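Ribonucleoside-diphosphate reductase (Pseudomonas aeruginosa, PDB 5IM3) probably reduces ribonucleoside diphosphates to the corresponding deoxyribonucleotides, the precursors of DNA, and binds dATP in its N-terminal ATP cone and at a separate site in the barrel domain. Local coordinates at residues Lys493-Phe504 with Glu521-Ala531. Numbering follows the deposited sequence.
Sequences KRVFDDGSWTLF and EERYEYYEALA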
ATOM      1  N   LYS A 493      21.792  27.712   1.906  1.00 60.15           N
ATOM      2  CA  LYS A 493      21.201  28.852   2.598  1.00 62.20           C
ATOM      3  C   LYS A 493      19.719  28.986   2.267  1.00 60.79           C
ATOM      4  O   LYS A 493      18.898  29.256   3.151  1.00 62.06           O
ATOM      5  CB  LYS A 493      21.943  30.139   2.234  1.00 63.54           C
ATOM      6  CG  LYS A 493      23.336  30.266   2.831  1.00 63.69           C
ATOM      7  CD  LYS A 493      23.939  31.623   2.493  1.00 66.06           C
ATOM      8  CE  LYS A 493      25.308  31.819   3.128  1.00 67.21           C
ATOM      9  NZ  LYS A 493      25.881  33.159   2.811  1.00 67.11           N
ATOM     10  N   ARG A 494      19.360  28.804   0.994  1.00 59.01           N
ATOM     11  CA  ARG A 494      17.959  28.906   0.598  1.00 59.83           C
ATOM     12  C   ARG A 494      17.137  27.747   1.151  1.00 59.17           C
ATOM     13  O   ARG A 494      15.944  27.912   1.427  1.00 58.60           O
ATOM     14  CB  ARG A 494      17.850  28.965  -0.927  1.00 59.24           C
ATOM     15  CG  ARG A 494      18.529  30.179  -1.556  1.00 58.37           C
ATOM     16  CD  ARG A 494      17.730  31.459  -1.337  1.00 60.02           C
ATOM     17  NE  ARG A 494      18.424  32.638  -1.855  1.00 59.97           N
ATOM     18  CZ  ARG A 494      18.388  33.039  -3.123  1.00 58.56           C
ATOM     19  NH1 ARG A 494      17.694  32.357  -4.026  1.00 58.16           N
ATOM     20  NH2 ARG A 494      19.052  34.126  -3.493  1.00 58.19           N
ATOM     21  N   VAL A 495      17.751  26.577   1.325  1.00 59.64           N
ATOM     22  CA  VAL A 495      17.059  25.466   1.973  1.00 59.21           C
ATOM     23  C   VAL A 495      16.788  25.799   3.436  1.00 60.02           C
ATOM     24  O   VAL A 495      15.655  25.685   3.920  1.00 59.78           O
ATOM     25  CB  VAL A 495      17.881  24.170   1.833  1.00 58.44           C
ATOM     26  CG1 VAL A 495      17.259  23.043   2.657  1.00 58.12           C
ATOM     27  CG2 VAL A 495      17.991  23.761   0.367  1.00 54.86           C
ATOM     28  N   PHE A 496      17.829  26.217   4.161  1.00 58.45           N
ATOM     29  CA  PHE A 496      17.671  26.562   5.570  1.00 61.79           C
ATOM     30  C   PHE A 496      16.620  27.644   5.772  1.00 63.50           C
ATOM     31  O   PHE A 496      15.914  27.638   6.788  1.00 66.37           O
ATOM     32  CB  PHE A 496      19.011  27.022   6.146  1.00 60.39           C
ATOM     33  CG  PHE A 496      19.901  25.898   6.601  1.00 59.64           C
ATOM     34  CD1 PHE A 496      20.209  24.848   5.751  1.00 58.63           C
ATOM     35  CD2 PHE A 496      20.447  25.904   7.874  1.00 59.76           C
ATOM     36  CE1 PHE A 496      21.031  23.816   6.170  1.00 58.23           C
ATOM     37  CE2 PHE A 496      21.270  24.879   8.296  1.00 59.46           C
ATOM     38  CZ  PHE A 496      21.563  23.834   7.445  1.00 58.18           C
ATOM     39  N   ASP A 497      16.497  28.572   4.825  1.00 65.32           N
ATOM     40  CA  ASP A 497      15.610  29.720   4.953  1.00 68.63           C
ATOM     41  C   ASP A 497      14.324  29.573   4.146  1.00 68.18           C
ATOM     42  O   ASP A 497      13.563  30.539   4.036  1.00 70.53           O
ATOM     43  CB  ASP A 497      16.346  30.993   4.528  1.00 69.83           C
ATOM     44  CG  ASP A 497      17.619  31.222   5.320  1.00 70.15           C
ATOM     45  OD1 ASP A 497      17.698  30.760   6.476  1.00 71.61           O
ATOM     46  OD2 ASP A 497      18.543  31.869   4.788  1.00 70.69           O
ATOM     47  N   ASP A 498      14.064  28.393   3.581  1.00 69.44           N
ATOM     48  CA  ASP A 498      12.856  28.153   2.791  1.00 70.52           C
ATOM     49  C   ASP A 498      12.734  29.164   1.652  1.00 69.89           C
ATOM     50  O   ASP A 498      11.646  29.655   1.346  1.00 71.25           O
ATOM     51  CB  ASP A 498      11.607  28.179   3.677  1.00 72.61           C
ATOM     52  CG  ASP A 498      10.372  27.653   2.968  1.00 72.74           C
ATOM     53  OD1 ASP A 498      10.518  26.814   2.056  1.00 69.16           O
ATOM     54  OD2 ASP A 498       9.251  28.076   3.332  1.00 74.66           O
ATOM     55  N   GLY A 499      13.865  29.480   1.018  1.00 61.85           N
ATOM     56  CA  GLY A 499      13.891  30.424  -0.077  1.00 60.24           C
ATOM     57  C   GLY A 499      13.720  29.753  -1.429  1.00 58.41           C
ATOM     58  O   GLY A 499      13.592  28.535  -1.550  1.00 57.84           O
ATOM     59  N   SER A 500      13.721  30.585  -2.466  1.00 63.58           N
ATOM     60  CA  SER A 500      13.582  30.116  -3.833  1.00 63.56           C
ATOM     61  C   SER A 500      14.959  29.850  -4.442  1.00 59.19           C
ATOM     62  O   SER A 500      16.001  30.103  -3.831  1.00 58.64           O
ATOM     63  CB  SER A 500      12.805  31.134  -4.662  1.00 65.30           C
ATOM     64  OG  SER A 500      13.504  32.366  -4.717  1.00 67.27           O
ATOM     65  N   TRP A 501      14.962  29.342  -5.672  1.00 54.49           N
ATOM     66  CA  TRP A 501      16.194  28.946  -6.342  1.00 51.39           C
ATOM     67  C   TRP A 501      15.936  28.946  -7.840  1.00 50.37           C
ATOM     68  O   TRP A 501      14.970  28.328  -8.299  1.00 50.13           O
ATOM     69  CB  TRP A 501      16.648  27.561  -5.859  1.00 49.03           C
ATOM     70  CG  TRP A 501      17.939  27.075  -6.444  1.00 48.12           C
ATOM     71  CD1 TRP A 501      18.105  26.043  -7.320  1.00 46.20           C
ATOM     72  CD2 TRP A 501      19.250  27.596  -6.186  1.00 47.35           C
ATOM     73  NE1 TRP A 501      19.435  25.889  -7.625  1.00 46.92           N
ATOM     74  CE2 TRP A 501      20.160  26.829  -6.942  1.00 46.67           C
ATOM     75  CE3 TRP A 501      19.744  28.635  -5.392  1.00 48.90           C
ATOM     76  CZ2 TRP A 501      21.533  27.069  -6.927  1.00 48.08           C
ATOM     77  CZ3 TRP A 501      21.112  28.872  -5.379  1.00 49.57           C
ATOM     78  CH2 TRP A 501      21.988  28.093  -6.142  1.00 47.90           C
ATOM     79  N   THR A 502      16.787  29.637  -8.592  1.00 48.25           N
ATOM     80  CA  THR A 502      16.598  29.818 -10.026  1.00 48.59           C
ATOM     81  C   THR A 502      17.622  28.998 -10.798  1.00 47.23           C
ATOM     82  O   THR A 502      18.817  29.031 -10.487  1.00 48.07           O
ATOM     83  CB  THR A 502      16.712  31.296 -10.412  1.00 48.97           C
ATOM     84  OG1 THR A 502      15.749  32.059  -9.676  1.00 49.78           O
ATOM     85  CG2 THR A 502      16.464  31.482 -11.904  1.00 50.24           C
ATOM     86  N   LEU A 503      17.150  28.269 -11.804  1.00 46.32           N
ATOM     87  CA  LEU A 503      18.011  27.490 -12.679  1.00 45.86           C
ATOM     88  C   LEU A 503      18.339  28.293 -13.932  1.00 48.21           C
ATOM     89  O   LEU A 503      17.467  28.952 -14.507  1.00 49.51           O
ATOM     90  CB  LEU A 503      17.344  26.165 -13.062  1.00 46.75           C
ATOM     91  CG  LEU A 503      16.744  25.357 -11.908  1.00 47.72           C
ATOM     92  CD1 LEU A 503      16.204  24.022 -12.403  1.00 46.69           C
ATOM     93  CD2 LEU A 503      17.768  25.142 -10.808  1.00 46.40           C
ATOM     94  N   PHE A 504      19.605  28.241 -14.342  1.00 43.92           N
ATOM     95  CA  PHE A 504      20.094  28.961 -15.508  1.00 43.56           C
ATOM     96  C   PHE A 504      20.861  28.008 -16.411  1.00 42.54           C
ATOM     97  O   PHE A 504      21.374  26.976 -15.970  1.00 43.11           O
ATOM     98  CB  PHE A 504      21.038  30.115 -15.130  1.00 44.18           C
ATOM     99  CG  PHE A 504      20.425  31.152 -14.237  1.00 45.23           C
ATOM    100  CD1 PHE A 504      19.597  32.133 -14.758  1.00 47.01           C
ATOM    101  CD2 PHE A 504      20.710  31.173 -12.883  1.00 46.97           C
ATOM    102  CE1 PHE A 504      19.049  33.099 -13.938  1.00 47.76           C
ATOM    103  CE2 PHE A 504      20.160  32.133 -12.057  1.00 46.72           C
ATOM    104  CZ  PHE A 504      19.333  33.100 -12.586  1.00 48.95           C
ATOM    105  N   GLU A 521      27.623  34.668  -4.681  1.00 50.41           N
ATOM    106  CA  GLU A 521      26.280  34.959  -4.192  1.00 54.90           C
ATOM    107  C   GLU A 521      25.802  36.322  -4.668  1.00 54.96           C
ATOM    108  O   GLU A 521      24.617  36.496  -4.977  1.00 52.13           O
ATOM    109  CB  GLU A 521      26.256  34.873  -2.666  1.00 57.34           C
ATOM    110  CG  GLU A 521      26.683  33.512  -2.139  1.00 58.10           C
ATOM    111  CD  GLU A 521      26.363  33.315  -0.669  1.00 60.88           C
ATOM    112  OE1 GLU A 521      25.764  34.224  -0.056  1.00 62.21           O
ATOM    113  OE2 GLU A 521      26.713  32.244  -0.128  1.00 61.24           O
ATOM    114  N   GLU A 522      26.705  37.302  -4.729  1.00 63.04           N
ATOM    115  CA  GLU A 522      26.349  38.603  -5.288  1.00 64.66           C
ATOM    116  C   GLU A 522      26.010  38.482  -6.768  1.00 61.71           C
ATOM    117  O   GLU A 522      24.965  38.965  -7.223  1.00 59.68           O
ATOM    118  CB  GLU A 522      27.497  39.592  -5.076  1.00 69.67           C
ATOM    119  CG  GLU A 522      27.350  40.895  -5.853  1.00 75.52           C
ATOM    120  CD  GLU A 522      28.474  41.869  -5.580  1.00 79.65           C
ATOM    121  OE1 GLU A 522      29.229  41.649  -4.609  1.00 80.64           O
ATOM    122  OE2 GLU A 522      28.601  42.852  -6.344  1.00 81.41           O
ATOM    123  N   ARG A 523      26.887  37.835  -7.538  1.00 55.41           N
ATOM    124  CA  ARG A 523      26.652  37.702  -8.970  1.00 53.80           C
ATOM    125  C   ARG A 523      25.420  36.851  -9.246  1.00 52.20           C
ATOM    126  O   ARG A 523      24.668  37.123 -10.187  1.00 51.46           O
ATOM    127  CB  ARG A 523      27.888  37.107  -9.649  1.00 51.77           C
ATOM    128  CG  ARG A 523      27.861  37.151 -11.175  1.00 49.12           C
ATOM    129  CD  ARG A 523      27.782  38.575 -11.692  1.00 49.80           C
ATOM    130  NE  ARG A 523      27.857  38.640 -13.147  1.00 49.01           N
ATOM    131  CZ  ARG A 523      27.624  39.740 -13.855  1.00 50.36           C
ATOM    132  NH1 ARG A 523      27.303  40.870 -13.238  1.00 50.96           N
ATOM    133  NH2 ARG A 523      27.715  39.714 -15.180  1.00 51.46           N
ATOM    134  N   TYR A 524      25.193  35.818  -8.430  1.00 53.11           N
ATOM    135  CA  TYR A 524      24.022  34.972  -8.626  1.00 51.74           C
ATOM    136  C   TYR A 524      22.735  35.739  -8.353  1.00 51.90           C
ATOM    137  O   TYR A 524      21.752  35.590  -9.086  1.00 51.63           O
ATOM    138  CB  TYR A 524      24.096  33.739  -7.728  1.00 50.18           C
ATOM    139  CG  TYR A 524      22.894  32.838  -7.876  1.00 50.35           C
ATOM    140  CD1 TYR A 524      22.911  31.768  -8.759  1.00 48.48           C
ATOM    141  CD2 TYR A 524      21.733  33.065  -7.143  1.00 49.54           C
ATOM    142  CE1 TYR A 524      21.810  30.947  -8.902  1.00 49.15           C
ATOM    143  CE2 TYR A 524      20.631  32.253  -7.282  1.00 49.72           C
ATOM    144  CZ  TYR A 524      20.672  31.195  -8.162  1.00 48.97           C
ATOM    145  OH  TYR A 524      19.572  30.381  -8.299  1.00 48.76           O
ATOM    146  N   GLU A 525      22.710  36.539  -7.285  1.00 53.35           N
ATOM    147  CA  GLU A 525      21.525  37.335  -6.996  1.00 57.32           C
ATOM    148  C   GLU A 525      21.300  38.402  -8.063  1.00 54.80           C
ATOM    149  O   GLU A 525      20.152  38.769  -8.337  1.00 51.78           O
ATOM    150  CB  GLU A 525      21.645  37.963  -5.607  1.00 61.95           C
ATOM    151  CG  GLU A 525      21.511  36.953  -4.470  1.00 66.91           C
ATOM    152  CD  GLU A 525      21.692  37.572  -3.095  1.00 70.25           C
ATOM    153  OE1 GLU A 525      22.066  38.761  -3.016  1.00 72.30           O
ATOM    154  OE2 GLU A 525      21.456  36.865  -2.091  1.00 71.75           O
ATOM    155  N   TYR A 526      22.375  38.894  -8.682  1.00 53.96           N
ATOM    156  CA  TYR A 526      22.235  39.818  -9.804  1.00 53.71           C
ATOM    157  C   TYR A 526      21.526  39.146 -10.974  1.00 51.60           C
ATOM    158  O   TYR A 526      20.582  39.700 -11.547  1.00 48.71           O
ATOM    159  CB  TYR A 526      23.613  40.337 -10.222  1.00 54.08           C
ATOM    160  CG  TYR A 526      23.655  41.030 -11.566  1.00 54.56           C
ATOM    161  CD1 TYR A 526      23.391  42.390 -11.680  1.00 56.45           C
ATOM    162  CD2 TYR A 526      23.976  40.327 -12.719  1.00 53.91           C
ATOM    163  CE1 TYR A 526      23.436  43.027 -12.908  1.00 57.01           C
ATOM    164  CE2 TYR A 526      24.023  40.955 -13.951  1.00 54.63           C
ATOM    165  CZ  TYR A 526      23.755  42.304 -14.039  1.00 56.14           C
ATOM    166  OH  TYR A 526      23.805  42.931 -15.265  1.00 57.28           O
ATOM    167  N   TYR A 527      21.964  37.938 -11.339  1.00 52.88           N
ATOM    168  CA  TYR A 527      21.288  37.200 -12.399  1.00 53.21           C
ATOM    169  C   TYR A 527      19.867  36.834 -12.000  1.00 55.11           C
ATOM    170  O   TYR A 527      18.967  36.824 -12.848  1.00 54.48           O
ATOM    171  CB  TYR A 527      22.084  35.940 -12.752  1.00 51.22           C
ATOM    172  CG  TYR A 527      23.338  36.205 -13.557  1.00 52.27           C
ATOM    173  CD1 TYR A 527      23.318  37.061 -14.653  1.00 51.31           C
ATOM    174  CD2 TYR A 527      24.546  35.605 -13.218  1.00 51.03           C
ATOM    175  CE1 TYR A 527      24.457  37.307 -15.386  1.00 50.34           C
ATOM    176  CE2 TYR A 527      25.692  35.846 -13.950  1.00 50.29           C
ATOM    177  CZ  TYR A 527      25.641  36.698 -15.034  1.00 50.88           C
ATOM    178  OH  TYR A 527      26.778  36.943 -15.763  1.00 50.72           O
ATOM    179  N   GLU A 528      19.647  36.536 -10.718  1.00 56.29           N
ATOM    180  CA  GLU A 528      18.309  36.201 -10.245  1.00 57.69           C
ATOM    181  C   GLU A 528      17.356  37.374 -10.443  1.00 56.13           C
ATOM    182  O   GLU A 528      16.237  37.205 -10.938  1.00 53.70           O
ATOM    183  CB  GLU A 528      18.368  35.792  -8.771  1.00 61.76           C
ATOM    184  CG  GLU A 528      17.627  34.506  -8.438  1.00 63.21           C
ATOM    185  CD  GLU A 528      17.647  34.189  -6.950  1.00 65.77           C
ATOM    186  OE1 GLU A 528      18.376  34.876  -6.202  1.00 65.93           O
ATOM    187  OE2 GLU A 528      16.930  33.255  -6.531  1.00 66.13           O
ATOM    188  N   ALA A 529      17.790  38.579 -10.062  1.00 53.21           N
ATOM    189  CA  ALA A 529      16.960  39.766 -10.243  1.00 54.07           C
ATOM    190  C   ALA A 529      16.715  40.041 -11.721  1.00 56.67           C
ATOM    191  O   ALA A 529      15.637  40.510 -12.107  1.00 56.14           O
ATOM    192  CB  ALA A 529      17.625  40.970  -9.578  1.00 54.73           C
ATOM    193  N   LEU A 530      17.707  39.755 -12.562  1.00 65.17           N
ATOM    194  CA  LEU A 530      17.559  39.961 -13.998  1.00 66.57           C
ATOM    195  C   LEU A 530      16.440  39.096 -14.561  1.00 66.62           C
ATOM    196  O   LEU A 530      15.593  39.570 -15.326  1.00 66.78           O
ATOM    197  CB  LEU A 530      18.883  39.651 -14.699  1.00 67.04           C
ATOM    198  CG  LEU A 530      19.453  40.690 -15.658  1.00 70.44           C
ATOM    199  CD1 LEU A 530      19.711  42.019 -14.966  1.00 72.40           C
ATOM    200  CD2 LEU A 530      20.739  40.141 -16.247  1.00 69.74           C
ATOM    201  N   ALA A 531      16.423  37.812 -14.192  1.00 62.03           N
ATOM    202  CA  ALA A 531      15.405  36.905 -14.706  1.00 61.94           C
ATOM    203  C   ALA A 531      14.012  37.296 -14.230  1.00 64.63           C
ATOM    204  O   ALA A 531      13.037  37.134 -14.973  1.00 63.49           O
ATOM    205  CB  ALA A 531      15.718  35.469 -14.284  1.00 60.55           C
TER
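The phenol ring of Tyr524 lies between two aromatic side chains, with an offset stack against the six-membered ring of Trp501 (planes at 14°) on one face and an offset edge-to-face contact on the other, Phe504 CE2 lying 3.8 Å from Tyr524 CE1. In this aromatic cluster the axis of 521-531, part of helix 517-532, runs nearly perpendicular to strand 500-504, which pairs antiparallel with strand 539-543 in a small two-stranded sheet of the barrel domain. The Tyr524 hydroxyl sits 3.4 Å above the Trp501 ring plane, toward its rim. Tyrosine suits this buried place because its ring stacks while Tyr524 OH donates to Thr502 O at 2.7 Å, in the carbonyl plane and on a lone pair. Trp501 offers a broad face, and Thr456 O satisfies its NE1. The Phe504 ring has Thr502 CG2 over one face; at its rim, CE1 meets Ala531 CB at 4.1 Å, a small methyl that lets the helix come near.

Guanidinium and carboxylate lie nearly coplanar, 6° apart, as Arg494 grips Glu528 end-on: NH1 reaches OE2 at 2.8 Å and NH2 reaches OE1 at 2.9 Å. The arginine's two parallel N-H donors match the two carboxylate oxygens. Its bend at chi2 (-74°) also brings NH1 to donate to Ser500 O, which lies in the guanidinium plane, though NH1 stands above the carbonyl plane, off the lone pairs; three bonds fix the rotation. Glu525 adds a long salt bridge. Arg494 thus ties the end of helix 489-496, closed by a Schellman motif at Asp498, to strand and helix alike. At the partly exposed margin the long chain of Lys493 spans the distance between helices, and Lys493 NZ meets the syn lone pair of Glu521 OE1 at 3.1 Å.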